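Long-range contacts in leucyl-trna synthetase (Plasmodium falciparum, PDB 5FOC), which probably clears mischarged tRNA through this editing domain, part of a class I enzyme that attaches leucine to its tRNA using ATP: residues C297-E302 and E339-V344; T127-T132 and V331-Q336. The protein carries 2 engineered substitutions. All coordinates share one frame; numbering follows the deposited sequence.

Contact 1: C297-E302 and E339-V344; sequences CIELPE and EGIMTV
Glu-299 lays its aliphatic stem across Thr-343 and Ile-341, with CG 3.6 Å from the methyl CG2 of Thr-343. The same CG lies 3.8 Å from CB of Ile-341, so one methylene meets the residues that flank Met-342. A chi1 of 63° holds CG between the backbone N and the carbonyl carbon of Glu-299; from there the chain runs out extended, and OE2 ends beside CB and CD1 of Ile-341. Water 1 donates to Met-342 O at 3.1 Å and only weakly to OE2 of Glu-299, tying the carboxylate loosely to the opposing backbone. Beneath this overlap, Glu-299 and Ile-341 form an antiparallel hydrogen-bonded pair. Glu-299 N reaches Ile-341 O at 2.8 Å in an almost straight bond (175° at the hydrogen), and Ile-341 N answers to Glu-299 O at 2.9 Å; both donors lie in the carbonyl plane. Together with the non-hydrogen-bonded pair Ile-298 and Met-342, they make up a two-stranded antiparallel sheet, separate from the large mixed sheet of the editing domain. Thr-343 N continues the pairing to Cys-297 O at 2.8 Å, but stands 47° out of that carbonyl plane, at residues where both chains leave the extended conformation. Ile-298 and Met-342 share the buried face, packed on Thr-352 of helix 352-365. There Met-342, bent at chi2 and chi3, sets SD 4.0 Å from CG1 of Ile-298 and folds CE back over Cys-297 O. CG2 of Ile-298 rests against the CA of Gly-340, where the chain has just left helix 325-339. At the other end of the pairing, Cys-297 turns its SG to CG2 of Val-344, 3.7 Å away, while its N is bonded to OD2 of Asp-261.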
loop_
_atom_site.group_PDB
_atom_site.type_symbol
_atom_site.label_atom_id
_atom_site.label_comp_id
_atom_site.label_asym_id
_atom_site.label_seq_id
_atom_site.Cartn_x
_atom_site.Cartn_y
_atom_site.Cartn_z
ATOM N N CYS A 297 0.822 17.347 -6.981
ATOM C CA CYS A 297 1.880 17.825 -6.087
ATOM C C CYS A 297 3.092 18.429 -6.827
ATOM O O CYS A 297 3.866 19.104 -6.186
ATOM C CB CYS A 297 2.383 16.685 -5.173
ATOM S SG CYS A 297 1.040 16.077 -4.103
ATOM N N ILE A 298 3.120 18.248 -8.140
ATOM C CA ILE A 298 4.350 18.542 -8.928
ATOM C C ILE A 298 3.963 19.226 -10.235
ATOM O O ILE A 298 3.176 18.685 -11.012
ATOM C CB ILE A 298 5.189 17.280 -9.260
ATOM C CG1 ILE A 298 5.684 16.585 -7.990
ATOM C CG2 ILE A 298 6.460 17.670 -10.073
ATOM C CD1 ILE A 298 6.259 15.205 -8.188
ATOM N N GLU A 299 4.592 20.370 -10.503
ATOM C CA GLU A 299 4.439 21.036 -11.781
ATOM C C GLU A 299 5.777 20.990 -12.548
ATOM O O GLU A 299 6.857 21.049 -11.958
ATOM C CB GLU A 299 3.958 22.464 -11.643
ATOM C CG GLU A 299 4.861 23.434 -10.919
ATOM C CD GLU A 299 4.407 24.869 -11.090
ATOM O OE1 GLU A 299 3.319 25.096 -11.665
ATOM O OE2 GLU A 299 5.127 25.772 -10.631
ATOM N N LEU A 300 5.683 20.841 -13.852
ATOM C CA LEU A 300 6.870 20.852 -14.696
ATOM C C LEU A 300 6.800 22.153 -15.460
ATOM O O LEU A 300 5.707 22.561 -15.896
ATOM C CB LEU A 300 6.911 19.659 -15.641
ATOM C CG LEU A 300 7.415 18.361 -14.991
ATOM C CD1 LEU A 300 7.250 17.208 -15.941
ATOM C CD2 LEU A 300 8.862 18.512 -14.573
ATOM N N PRO A 301 7.947 22.835 -15.581
ATOM C CA PRO A 301 7.972 24.072 -16.366
ATOM C C PRO A 301 7.443 23.830 -17.786
ATOM O O PRO A 301 7.688 22.779 -18.359
ATOM C CB PRO A 301 9.467 24.438 -16.389
ATOM C CG PRO A 301 10.062 23.703 -15.247
ATOM C CD PRO A 301 9.296 22.430 -15.145
ATOM N N GLU A 302 6.629 24.743 -18.291
ATOM C CA GLU A 302 6.071 24.643 -19.661
ATOM C C GLU A 302 5.029 23.538 -19.887
ATOM O O GLU A 302 4.426 23.503 -20.952
ATOM C CB GLU A 302 7.184 24.557 -20.727
ATOM C CG GLU A 302 8.326 25.558 -20.502
ATOM C CD GLU A 302 8.813 26.272 -21.751
ATOM O OE1 GLU A 302 8.052 26.411 -22.739
ATOM O OE2 GLU A 302 9.972 26.730 -21.725
ATOM N N GLU A 339 13.458 18.452 -12.476
ATOM C CA GLU A 339 12.917 19.658 -13.029
ATOM C C GLU A 339 11.630 20.087 -12.347
ATOM O O GLU A 339 11.202 21.198 -12.548
ATOM C CB GLU A 339 12.652 19.497 -14.527
ATOM C CG GLU A 339 13.893 19.242 -15.334
ATOM C CD GLU A 339 13.592 19.005 -16.799
ATOM O OE1 GLU A 339 12.734 19.696 -17.368
ATOM O OE2 GLU A 339 14.208 18.102 -17.397
ATOM N N GLY A 340 11.095 19.224 -11.501
ATOM C CA GLY A 340 9.750 19.495 -10.956
ATOM C C GLY A 340 9.803 20.559 -9.871
ATOM O O GLY A 340 10.828 20.691 -9.168
ATOM N N ILE A 341 8.673 21.275 -9.707
ATOM C CA ILE A 341 8.476 22.228 -8.612
ATOM C C ILE A 341 7.259 21.728 -7.834
ATOM O O ILE A 341 6.235 21.400 -8.433
ATOM C CB ILE A 341 8.219 23.661 -9.127
ATOM C CG1 ILE A 341 9.409 24.126 -9.989
ATOM C CG2 ILE A 341 7.996 24.636 -7.977
ATOM C CD1 ILE A 341 9.116 25.310 -10.877
ATOM N N MET A 342 7.405 21.649 -6.523
ATOM C CA MET A 342 6.278 21.276 -5.645
ATOM C C MET A 342 5.193 22.344 -5.584
ATOM O O MET A 342 5.465 23.551 -5.491
ATOM C CB MET A 342 6.787 21.007 -4.242
ATOM C CG MET A 342 7.856 19.913 -4.097
ATOM S SD MET A 342 7.522 18.347 -4.876
ATOM C CE MET A 342 6.035 17.904 -3.936
ATOM N N THR A 343 3.955 21.869 -5.555
ATOM C CA THR A 343 2.766 22.757 -5.556
ATOM C C THR A 343 1.826 22.646 -4.321
ATOM O O THR A 343 0.729 23.277 -4.277
ATOM C CB THR A 343 1.927 22.515 -6.819
ATOM O OG1 THR A 343 1.521 21.145 -6.853
ATOM C CG2 THR A 343 2.712 22.870 -8.071
ATOM N N VAL A 344 2.260 21.871 -3.334
ATOM C CA VAL A 344 1.450 21.555 -2.123
ATOM C C VAL A 344 2.206 21.813 -0.844
ATOM O O VAL A 344 3.466 21.676 -0.815
ATOM C CB VAL A 344 0.963 20.081 -2.152
ATOM C CG1 VAL A 344 -0.008 19.897 -3.324
ATOM C CG2 VAL A 344 2.156 19.095 -2.250
HETATM O O HOH W 1 4.639 25.933 -7.349
#

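Contact 2: T127-T132 and V331-Q336; sequences TLKPET and VLYKKQ
Gln-336 OE1 takes two donors, Lys-129 NZ at 3.0 Å and water 3 at 2.9 Å. The lysine belongs to the sequence TLKPET, which probably corresponds to the threonine-rich region that lines the editing pocket in related leucyl-tRNA synthetases, and its partner is on helix 325-339. An ST turn opens the loop, with Lys-129 N donating to Thr-127 OG1, and Lys-129 O then accepts from both N and OG1 of Thr-132, fixing the backbone from which the lysine springs. Extended beyond CG, the Lys-129 chain crosses the Gln-336 side chain at about a right angle, and NZ approaches OE1 from 35° above the amide plane. The amide's other end, NE2, is bonded to Asp-261 O and Thr-307 OG1, which settles its rotation. Water 3 also donates to Glu-131 OE2 at 2.8 Å, a second bridge between loop and helix; OE1 of that glutamate is salt-bridged to Arg-356. Tyr-333, its CG anti to the backbone N (chi1 170°), meets the loop with its edge: CE1 is 3.7 Å from Leu-128 CB. Leu-128 O lies in the ring plane and accepts from water 2 at 2.6 Å, with Tyr-333 OH 3.0 Å from the same water.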
loop_
_atom_site.group_PDB
_atom_site.type_symbol
_atom_site.label_atom_id
_atom_site.label_comp_id
_atom_site.label_asym_id
_atom_site.label_seq_id
_atom_site.Cartn_x
_atom_site.Cartn_y
_atom_site.Cartn_z
ATOM N N THR A 127 6.612 3.548 -2.339
ATOM C CA THR A 127 6.722 4.603 -3.327
ATOM C C THR A 127 8.196 5.038 -3.494
ATOM O O THR A 127 8.952 5.080 -2.501
ATOM C CB THR A 127 5.820 5.833 -2.985
ATOM O OG1 THR A 127 5.850 6.771 -4.049
ATOM C CG2 THR A 127 6.236 6.504 -1.722
ATOM N N LEU A 128 8.513 5.403 -4.735
ATOM C CA LEU A 128 9.741 6.138 -5.017
ATOM C C LEU A 128 9.547 7.621 -5.096
ATOM O O LEU A 128 10.479 8.373 -5.263
ATOM C CB LEU A 128 10.348 5.637 -6.331
ATOM C CG LEU A 128 10.730 4.155 -6.315
ATOM C CD1 LEU A 128 11.022 3.655 -7.713
ATOM C CD2 LEU A 128 11.865 3.942 -5.344
ATOM N N LYS A 129 8.288 8.096 -4.887
ATOM C CA LYS A 129 8.003 9.480 -4.965
ATOM C C LYS A 129 7.209 9.910 -3.714
ATOM O O LYS A 129 6.014 10.300 -3.830
ATOM C CB LYS A 129 7.191 9.799 -6.219
ATOM C CG LYS A 129 7.620 9.318 -7.577
ATOM C CD LYS A 129 6.633 9.929 -8.590
ATOM C CE LYS A 129 6.593 9.232 -9.929
ATOM N NZ LYS A 129 5.782 9.963 -10.948
ATOM N N PRO A 130 7.820 9.831 -2.524
ATOM C CA PRO A 130 7.082 10.174 -1.277
ATOM C C PRO A 130 6.527 11.571 -1.229
ATOM O O PRO A 130 5.487 11.763 -0.561
ATOM C CB PRO A 130 8.088 9.971 -0.152
ATOM C CG PRO A 130 9.451 10.026 -0.877
ATOM C CD PRO A 130 9.223 9.455 -2.236
ATOM N N GLU A 131 7.121 12.514 -1.942
ATOM C CA GLU A 131 6.681 13.909 -2.015
ATOM C C GLU A 131 5.265 14.067 -2.628
ATOM O O GLU A 131 4.720 15.170 -2.606
ATOM C CB GLU A 131 7.716 14.795 -2.752
ATOM C CG GLU A 131 7.870 14.540 -4.252
ATOM C CD GLU A 131 8.625 13.250 -4.653
ATOM O OE1 GLU A 131 9.189 12.531 -3.781
ATOM O OE2 GLU A 131 8.642 12.956 -5.876
ATOM N N THR A 132 4.786 13.031 -3.298
ATOM C CA THR A 132 3.461 13.017 -3.933
ATOM C C THR A 132 2.393 12.439 -3.005
ATOM O O THR A 132 1.247 12.410 -3.430
ATOM C CB THR A 132 3.490 12.193 -5.265
ATOM O OG1 THR A 132 3.650 10.784 -5.012
ATOM C CG2 THR A 132 4.649 12.727 -6.229
ATOM N N VAL A 331 11.116 7.834 -17.535
ATOM C CA VAL A 331 11.366 9.182 -18.062
ATOM C C VAL A 331 10.689 10.283 -17.235
ATOM O O VAL A 331 11.307 11.311 -16.927
ATOM C CB VAL A 331 10.924 9.283 -19.546
ATOM C CG1 VAL A 331 10.957 10.715 -20.073
ATOM C CG2 VAL A 331 11.817 8.408 -20.420
ATOM N N LEU A 332 9.414 10.070 -16.894
ATOM C CA LEU A 332 8.683 11.052 -16.079
ATOM C C LEU A 332 9.255 11.148 -14.662
ATOM O O LEU A 332 9.390 12.238 -14.119
ATOM C CB LEU A 332 7.179 10.726 -16.028
ATOM C CG LEU A 332 6.331 11.643 -15.163
ATOM C CD1 LEU A 332 6.305 13.042 -15.747
ATOM C CD2 LEU A 332 4.909 11.066 -15.037
ATOM N N TYR A 333 9.637 10.011 -14.085
ATOM C CA TYR A 333 10.251 10.010 -12.767
ATOM C C TYR A 333 11.477 10.913 -12.713
ATOM O O TYR A 333 11.634 11.726 -11.810
ATOM C CB TYR A 333 10.579 8.581 -12.360
ATOM C CG TYR A 333 11.425 8.392 -11.129
ATOM C CD1 TYR A 333 10.886 8.373 -9.857
ATOM C CD2 TYR A 333 12.809 8.162 -11.262
ATOM C CE1 TYR A 333 11.680 8.170 -8.743
ATOM C CE2 TYR A 333 13.628 7.948 -10.149
ATOM C CZ TYR A 333 13.057 7.936 -8.884
ATOM O OH TYR A 333 13.820 7.739 -7.752
ATOM N N LYS A 334 12.371 10.729 -13.711
ATOM C CA LYS A 334 13.643 11.505 -13.765
ATOM C C LYS A 334 13.372 13.001 -14.044
ATOM O O LYS A 334 13.919 13.893 -13.414
ATOM C CB LYS A 334 14.580 10.840 -14.789
ATOM C CG LYS A 334 15.347 9.658 -14.190
ATOM C CD LYS A 334 16.330 9.037 -15.189
ATOM C CE LYS A 334 16.746 7.615 -14.780
ATOM N NZ LYS A 334 15.651 6.598 -14.891
ATOM N N LYS A 335 12.381 13.263 -14.892
ATOM C CA LYS A 335 12.043 14.631 -15.230
ATOM C C LYS A 335 11.447 15.379 -14.038
ATOM O O LYS A 335 11.816 16.499 -13.751
ATOM C CB LYS A 335 11.079 14.665 -16.407
ATOM C CG LYS A 335 10.907 16.039 -17.014
ATOM C CD LYS A 335 10.368 15.932 -18.430
ATOM C CE LYS A 335 10.106 17.295 -19.040
ATOM N NZ LYS A 335 11.351 18.021 -19.403
ATOM N N GLN A 336 10.450 14.779 -13.384
ATOM C CA GLN A 336 9.956 15.376 -12.132
ATOM C C GLN A 336 11.053 15.610 -11.072
ATOM O O GLN A 336 11.100 16.656 -10.426
ATOM C CB GLN A 336 8.862 14.489 -11.543
ATOM C CG GLN A 336 7.587 14.467 -12.374
ATOM C CD GLN A 336 6.555 13.542 -11.760
ATOM O OE1 GLN A 336 6.883 12.713 -10.888
ATOM N NE2 GLN A 336 5.301 13.659 -12.216
HETATM O O HOH W 2 12.980 7.591 -4.927
HETATM O O HOH W 3 8.607 13.075 -8.639
#

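In the fold
Contacts 1 and 2 have their centres 11 Å apart and touch directly. Helix 325-339 supplies one side of contact 2 and runs, through Gly-340, into strand 341-342 of contact 1. Ile-298 lies at the junction: its CD1 is 3.5 Å from Thr-132 CG2 and 3.7 Å from Gln-336 OE1, so the small sheet packs on both halves of contact 2. Met-342 CE comes within 3.3 Å of Glu-131 O, and Leu-300 CD2 within 3.7 Å of Lys-335 O. Asp-261 serves both contacts through different atoms, its carboxylate in contact 1 and its backbone O in contact 2. The sheet thus backs the 127-132 loop, which probably borders the editing pocket.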